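Local structure of CELL division protein FTSZ (Haloferax volcanii, 4B45) at residues A73-D78 against A112-K117; Y142-G147 against E334-A339; L194-A199 against G301-E306. The protein binds and probably hydrolyses GTP as a tubulin-like cytoskeletal protein, and takes part in the control of archaeal cell shape. All coordinates share one frame; numbering follows the deposited sequence.

Contact 1: residues A73-D78 against A112-K117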
# COMPACT_ATOMS: atom_id res chain seq x y z
N ALA A 73 -19.66 6.15 -12.18
CA ALA A 73 -20.46 7.27 -12.72
C ALA A 73 -20.49 8.46 -11.76
O ALA A 73 -20.39 9.61 -12.18
CB ALA A 73 -21.88 6.82 -13.02
N VAL A 74 -20.61 8.16 -10.48
CA VAL A 74 -20.67 9.22 -9.47
C VAL A 74 -19.33 9.94 -9.36
O VAL A 74 -19.28 11.17 -9.22
CB VAL A 74 -21.10 8.64 -8.11
CG1 VAL A 74 -20.84 9.63 -7.01
CG2 VAL A 74 -22.57 8.26 -8.17
N MET A 75 -18.23 9.20 -9.46
CA MET A 75 -16.92 9.82 -9.45
C MET A 75 -16.69 10.64 -10.73
O MET A 75 -15.99 11.66 -10.70
CB MET A 75 -15.82 8.76 -9.28
CG MET A 75 -14.40 9.32 -9.19
SD MET A 75 -14.15 10.21 -7.64
CE MET A 75 -14.04 8.83 -6.48
N GLU A 76 -17.26 10.21 -11.84
CA GLU A 76 -17.16 10.99 -13.08
C GLU A 76 -17.85 12.34 -12.92
O GLU A 76 -17.27 13.39 -13.23
CB GLU A 76 -17.82 10.25 -14.25
CG GLU A 76 -17.18 8.92 -14.65
CD GLU A 76 -15.93 9.09 -15.49
OE1 GLU A 76 -15.36 10.20 -15.52
OE2 GLU A 76 -15.51 8.10 -16.14
N SER A 77 -19.09 12.31 -12.43
CA SER A 77 -19.93 13.50 -12.31
C SER A 77 -19.39 14.48 -11.28
O SER A 77 -19.53 15.69 -11.43
CB SER A 77 -21.35 13.12 -11.90
OG SER A 77 -21.84 12.07 -12.71
N ASP A 78 -18.77 13.94 -10.24
CA ASP A 78 -18.44 14.73 -9.07
C ASP A 78 -16.94 14.90 -8.87
O ASP A 78 -16.51 15.38 -7.81
CB ASP A 78 -19.07 14.12 -7.81
CG ASP A 78 -20.61 14.15 -7.84
OD1 ASP A 78 -21.18 14.63 -8.84
OD2 ASP A 78 -21.25 13.70 -6.86
N ALA A 112 -11.99 4.50 -7.90
CA ALA A 112 -10.53 4.56 -7.85
C ALA A 112 -9.88 4.75 -9.23
O ALA A 112 -9.05 5.63 -9.40
CB ALA A 112 -9.92 3.36 -7.11
N PRO A 113 -10.27 3.92 -10.22
CA PRO A 113 -9.61 4.06 -11.52
C PRO A 113 -9.90 5.42 -12.14
O PRO A 113 -9.03 6.03 -12.75
CB PRO A 113 -10.29 2.98 -12.37
CG PRO A 113 -10.86 2.01 -11.39
CD PRO A 113 -11.26 2.83 -10.22
N VAL A 114 -11.15 5.86 -11.98
CA VAL A 114 -11.56 7.16 -12.50
C VAL A 114 -10.72 8.30 -11.92
O VAL A 114 -10.21 9.13 -12.65
CB VAL A 114 -13.05 7.38 -12.23
CG1 VAL A 114 -13.48 8.75 -12.71
CG2 VAL A 114 -13.86 6.28 -12.90
N LEU A 115 -10.58 8.32 -10.60
CA LEU A 115 -9.78 9.35 -9.95
C LEU A 115 -8.28 9.21 -10.29
O LEU A 115 -7.57 10.22 -10.48
CB LEU A 115 -10.02 9.30 -8.44
CG LEU A 115 -9.45 10.44 -7.61
CD1 LEU A 115 -9.97 11.75 -8.16
CD2 LEU A 115 -9.84 10.27 -6.14
N ALA A 116 -7.81 7.98 -10.38
CA ALA A 116 -6.40 7.75 -10.71
C ALA A 116 -6.11 8.28 -12.11
O ALA A 116 -5.12 8.98 -12.32
CB ALA A 116 -6.04 6.27 -10.62
N LYS A 117 -6.98 7.96 -13.05
CA LYS A 117 -6.82 8.40 -14.43
C LYS A 117 -6.95 9.92 -14.57
O LYS A 117 -6.30 10.53 -15.41
CB LYS A 117 -7.83 7.70 -15.34
CG LYS A 117 -7.72 8.10 -16.80
CD LYS A 117 -8.74 7.36 -17.64
CE LYS A 117 -8.57 7.69 -19.12
NZ LYS A 117 -9.45 6.85 -19.98
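In the Rossmann-like GTPase domain of the tubulin/FtsZ superfamily, helices 68-85 and 107-120 pack side by side, and Met75 meets Val114 where they face each other. Over these segments the axes approach to 9.0 Å, and the helices run in the same general direction, inclined by 32°. Met75 and Val114 mark the register and send their side chains past one another in opposite directions, with Met75 CG 3.7 Å from Val114 CG1. In Met75, CG stands anti to the backbone N (chi1 -177°), and bends at chi2 and chi3 turn SD and CE off to one side of CG, which makes the closest approach to Val114, while SD lies 4.3 Å from Leu115 CB. On the side facing the sheet, Met75 rests on Val8 and Leu115 on Ile6 and Val8 of the central strand 3-8, and both touch Val82, two turns beyond Met75 on helix 68-85. Helix 107-120 begins with the GTP-binding Ser107 and Gly108, just after Gly106, and the Met75 side chain is about 7 Å from Gly108. Toward solvent the chemistry changes: the exposed Glu76 chain bends at chi2 and crosses Val114 obliquely, laying its carboxylate against the valine methyls, OE1 3.7 Å from Val114 CG1 and OE2 4.1 Å from Val114 CG2.

Contact 2: residues Y142-G147 against E334-A339; sequences YQVNAG and EAIDKA
Val144 meets the C-terminal helix with both of its methyls. CG2 lies 3.7 Å from Ala335 CB, and CG1 stands 3.7 Å from Ile336 CD1. Between them the ethyl arm of Ile336 passes across the valine fork: Ile336 CG1 is 3.7 Å from Val144 CG2 and 3.9 Å from Val144 CG1, and the two side chains cross at about a right angle. The isoleucine backbone does not aim its side chain straight at the valine; CG2 takes the position anti to the backbone N, chi1 of -87° carries CG1 toward the valine, and chi2 of -55° turns CD1 in to meet Val144 CG1. Val144 and Ile336 also form the closest backbone pair, their CA atoms 6.8 Å apart.

The next shell widens the seam between helices 140-156 and 323-340. Ala335 touches Ala140, Ile336 lies on Arg148, and Phe328, further back on the C-terminal helix, packs against Gln143 and Ala146. Beyond it, polar bonds tie helix 140-156 to loops beside the nucleotide: Gln143 NE2 donates to the carbonyls of Gly135 and of the GTP-binding Glu138, and Asn145 ND2 to those of Gly104 and the GTP-binding Gly66. The helix that offers Val144 is thus anchored beside the GTP site, though the Val144 side chain is about 12 Å from the bound GTP analogue. With methyl and methylene groups alone meeting across these segments, the end of helix 323-340 is held here by shape and dispersion, without any directional polar bond.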
# COMPACT_ATOMS: atom_id res chain seq x y z
N TYR A 142 -17.88 -9.30 -5.18
CA TYR A 142 -16.70 -8.59 -4.75
C TYR A 142 -15.46 -9.05 -5.54
O TYR A 142 -14.58 -8.24 -5.84
CB TYR A 142 -16.50 -8.78 -3.24
CG TYR A 142 -17.73 -8.38 -2.46
CD1 TYR A 142 -18.08 -7.04 -2.33
CD2 TYR A 142 -18.57 -9.34 -1.89
CE1 TYR A 142 -19.21 -6.66 -1.64
CE2 TYR A 142 -19.70 -8.96 -1.19
CZ TYR A 142 -20.02 -7.62 -1.07
OH TYR A 142 -21.14 -7.21 -0.39
N GLN A 143 -15.42 -10.33 -5.88
CA GLN A 143 -14.32 -10.85 -6.69
C GLN A 143 -14.37 -10.21 -8.09
O GLN A 143 -13.34 -9.78 -8.62
CB GLN A 143 -14.39 -12.38 -6.80
CG GLN A 143 -14.43 -13.12 -5.46
CD GLN A 143 -13.14 -12.99 -4.65
OE1 GLN A 143 -12.11 -12.53 -5.14
NE2 GLN A 143 -13.21 -13.40 -3.37
N VAL A 144 -15.57 -10.14 -8.66
CA VAL A 144 -15.79 -9.51 -9.97
C VAL A 144 -15.48 -8.00 -9.97
O VAL A 144 -14.76 -7.52 -10.84
CB VAL A 144 -17.23 -9.77 -10.47
CG1 VAL A 144 -17.60 -8.84 -11.64
CG2 VAL A 144 -17.39 -11.21 -10.88
N ASN A 145 -15.99 -7.27 -8.98
CA ASN A 145 -15.62 -5.86 -8.82
C ASN A 145 -14.10 -5.65 -8.77
O ASN A 145 -13.55 -4.75 -9.41
CB ASN A 145 -16.26 -5.28 -7.55
CG ASN A 145 -17.74 -4.95 -7.72
OD1 ASN A 145 -18.26 -4.93 -8.83
ND2 ASN A 145 -18.42 -4.70 -6.61
N ALA A 146 -13.42 -6.49 -8.00
CA ALA A 146 -11.98 -6.36 -7.83
C ALA A 146 -11.24 -6.75 -9.09
O ALA A 146 -10.23 -6.14 -9.43
CB ALA A 146 -11.50 -7.19 -6.65
N GLY A 147 -11.75 -7.76 -9.79
CA GLY A 147 -11.13 -8.22 -11.02
C GLY A 147 -11.07 -7.10 -12.04
O GLY A 147 -10.00 -6.77 -12.55
N GLU A 334 -14.51 -16.83 -13.69
CA GLU A 334 -15.46 -17.92 -13.58
C GLU A 334 -16.79 -17.43 -13.01
O GLU A 334 -17.85 -17.94 -13.36
CB GLU A 334 -14.87 -19.05 -12.74
CG GLU A 334 -13.79 -19.83 -13.46
CD GLU A 334 -13.02 -20.75 -12.53
OE1 GLU A 334 -13.39 -20.81 -11.34
OE2 GLU A 334 -12.05 -21.39 -12.99
N ALA A 335 -16.72 -16.44 -12.12
CA ALA A 335 -17.94 -15.84 -11.59
C ALA A 335 -18.69 -15.13 -12.71
O ALA A 335 -19.89 -15.33 -12.87
CB ALA A 335 -17.61 -14.87 -10.48
N ILE A 336 -17.98 -14.34 -13.50
CA ILE A 336 -18.59 -13.64 -14.63
C ILE A 336 -19.22 -14.60 -15.65
O ILE A 336 -20.36 -14.40 -16.06
CB ILE A 336 -17.58 -12.71 -15.32
CG1 ILE A 336 -17.59 -11.35 -14.62
CG2 ILE A 336 -17.95 -12.50 -16.78
CD1 ILE A 336 -18.97 -10.74 -14.55
N ASP A 337 -18.48 -15.63 -16.04
CA ASP A 337 -19.00 -16.62 -16.97
C ASP A 337 -20.29 -17.22 -16.43
O ASP A 337 -21.28 -17.34 -17.15
CB ASP A 337 -17.97 -17.74 -17.21
CG ASP A 337 -16.73 -17.25 -17.95
OD1 ASP A 337 -16.53 -16.02 -18.05
OD2 ASP A 337 -15.96 -18.11 -18.44
N LYS A 338 -20.28 -17.56 -15.14
CA LYS A 338 -21.45 -18.14 -14.49
C LYS A 338 -22.58 -17.12 -14.39
O LYS A 338 -23.75 -17.48 -14.44
CB LYS A 338 -21.09 -18.69 -13.11
CG LYS A 338 -22.23 -19.39 -12.41
CD LYS A 338 -21.79 -20.05 -11.12
CE LYS A 338 -22.99 -20.67 -10.40
NZ LYS A 338 -22.62 -21.43 -9.17
N ALA A 339 -22.21 -15.86 -14.24
CA ALA A 339 -23.18 -14.78 -14.10
C ALA A 339 -23.85 -14.44 -15.42
O ALA A 339 -25.04 -14.13 -15.46
CB ALA A 339 -22.52 -13.55 -13.50

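Contact 3: residues L194-A199 against G301-E306; sequences LAAGEA and GDFPLE
The ring of Phe303 packs face-on against Ala196 where the end of helix 175-196 meets the edge strand 298-304 of the C-terminal domain. Ala196 CA sits over the ring centre, 3.7 Å from the centroid and 10° off the normal, a CH-pi contact. The backbone N of Ala196 lies over the same face, 3.6 Å from Phe303 CE2. Leu305 CD2 covers the opposite face, 3.6 Å above the plane, leaving the ring sandwiched between the helix end and the residue two places on in its own chain.

Two alanine methyls add aliphatic contacts. Ala196 CB reaches Phe303 CD2 at 3.7 Å, and Ala195 CB approaches Phe303 CZ obliquely at 3.8 Å. With CG anti to the backbone N (chi1 -174°), the ring extends from the strand to the helix.

Backbone bonds hold Phe303 to Ile270 and Gly272 of strand 263-272; on the other side Glu198 N bonds to Ala195 O, and a type I beta turn spans Ala196 to Ala199. A serine in place of Phe303 would probably leave a gap between Ala196 and Leu305 and strip both of their aromatic partner. Small alanines let the ring come right up to the helix backbone, so the joint rests on dispersion and CH-pi contact.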
# COMPACT_ATOMS: atom_id res chain seq x y z
N LEU A 194 7.68 5.28 3.17
CA LEU A 194 7.57 6.71 2.93
C LEU A 194 8.55 7.49 3.79
O LEU A 194 9.10 8.50 3.35
CB LEU A 194 6.14 7.19 3.22
CG LEU A 194 5.01 6.58 2.37
CD1 LEU A 194 3.64 7.03 2.88
CD2 LEU A 194 5.18 6.94 0.90
N ALA A 195 8.78 7.02 5.01
CA ALA A 195 9.65 7.74 5.94
C ALA A 195 11.14 7.66 5.60
O ALA A 195 11.91 8.58 5.90
CB ALA A 195 9.41 7.26 7.36
N ALA A 196 11.54 6.55 4.99
CA ALA A 196 12.96 6.30 4.69
C ALA A 196 13.57 7.44 3.88
O ALA A 196 14.74 7.79 4.05
CB ALA A 196 13.12 4.99 3.94
N GLY A 197 12.77 8.03 2.99
CA GLY A 197 13.24 9.13 2.16
C GLY A 197 13.32 10.46 2.89
O GLY A 197 13.85 11.43 2.36
N GLU A 198 12.80 10.51 4.11
CA GLU A 198 12.75 11.77 4.83
C GLU A 198 13.82 11.89 5.92
O GLU A 198 13.90 12.90 6.61
CB GLU A 198 11.35 12.01 5.41
CG GLU A 198 10.24 11.85 4.38
CD GLU A 198 10.47 12.72 3.15
OE1 GLU A 198 10.56 13.96 3.31
OE2 GLU A 198 10.57 12.16 2.03
N ALA A 199 14.64 10.85 6.06
CA ALA A 199 15.83 10.89 6.91
C ALA A 199 15.55 11.31 8.35
O ALA A 199 16.05 12.34 8.81
CB ALA A 199 16.90 11.80 6.28
N GLY A 301 19.25 0.47 0.15
CA GLY A 301 19.66 1.56 1.01
C GLY A 301 19.32 1.23 2.44
O GLY A 301 18.55 0.31 2.71
N ASP A 302 19.88 1.99 3.37
CA ASP A 302 19.63 1.74 4.78
C ASP A 302 18.88 2.89 5.41
O ASP A 302 19.10 4.05 5.07
CB ASP A 302 20.94 1.48 5.54
CG ASP A 302 21.64 0.21 5.07
OD1 ASP A 302 21.05 -0.53 4.24
OD2 ASP A 302 22.78 -0.04 5.53
N PHE A 303 17.99 2.55 6.34
CA PHE A 303 17.16 3.51 7.06
C PHE A 303 17.60 3.51 8.52
O PHE A 303 17.18 2.65 9.30
CB PHE A 303 15.70 3.06 6.94
CG PHE A 303 14.68 4.02 7.50
CD1 PHE A 303 15.05 5.20 8.12
CD2 PHE A 303 13.32 3.71 7.42
CE1 PHE A 303 14.09 6.08 8.64
CE2 PHE A 303 12.36 4.57 7.93
CZ PHE A 303 12.74 5.76 8.54
N PRO A 304 18.45 4.46 8.91
CA PRO A 304 18.88 4.55 10.31
C PRO A 304 17.77 5.05 11.25
O PRO A 304 17.28 6.16 11.08
CB PRO A 304 20.03 5.58 10.26
CG PRO A 304 20.44 5.64 8.82
CD PRO A 304 19.18 5.41 8.05
N LEU A 305 17.38 4.22 12.21
CA LEU A 305 16.38 4.62 13.20
C LEU A 305 16.60 3.95 14.56
O LEU A 305 17.23 2.90 14.65
CB LEU A 305 14.96 4.36 12.68
CG LEU A 305 14.64 3.00 12.06
CD1 LEU A 305 14.50 1.92 13.12
CD2 LEU A 305 13.39 3.08 11.21
N GLU A 306 16.09 4.58 15.62
CA GLU A 306 16.20 4.01 16.96
C GLU A 306 15.29 2.79 17.09
O GLU A 306 14.09 2.85 16.78
CB GLU A 306 15.85 5.05 18.03
CG GLU A 306 15.88 4.51 19.45
CD GLU A 306 15.54 5.55 20.50
OE1 GLU A 306 15.16 6.68 20.13
OE2 GLU A 306 15.66 5.23 21.71

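How the contacts relate
Contact 3 is buried throughout, contact 1 passes from a buried interior to an exposed carboxylate, and contact 2 is a surface seam. No secondary-structure element appears in two of the segment pairs, but Pro113 of contact 1 packs on helix 140-156, which carries 142-147 of contact 2. Contacts 1 and 2, about 8 Å apart at their nearest atoms, both involve the GTPase domain; contact 3 lies within the C-terminal domain, on the other side of the chain's centre and nested in the loop closed by contact 2. Apolar contact carries all three, with a carboxylate joining in contact 1 alone, yet the kinds differ: thioether and valine, branched aliphatics, and an aromatic face against alanines.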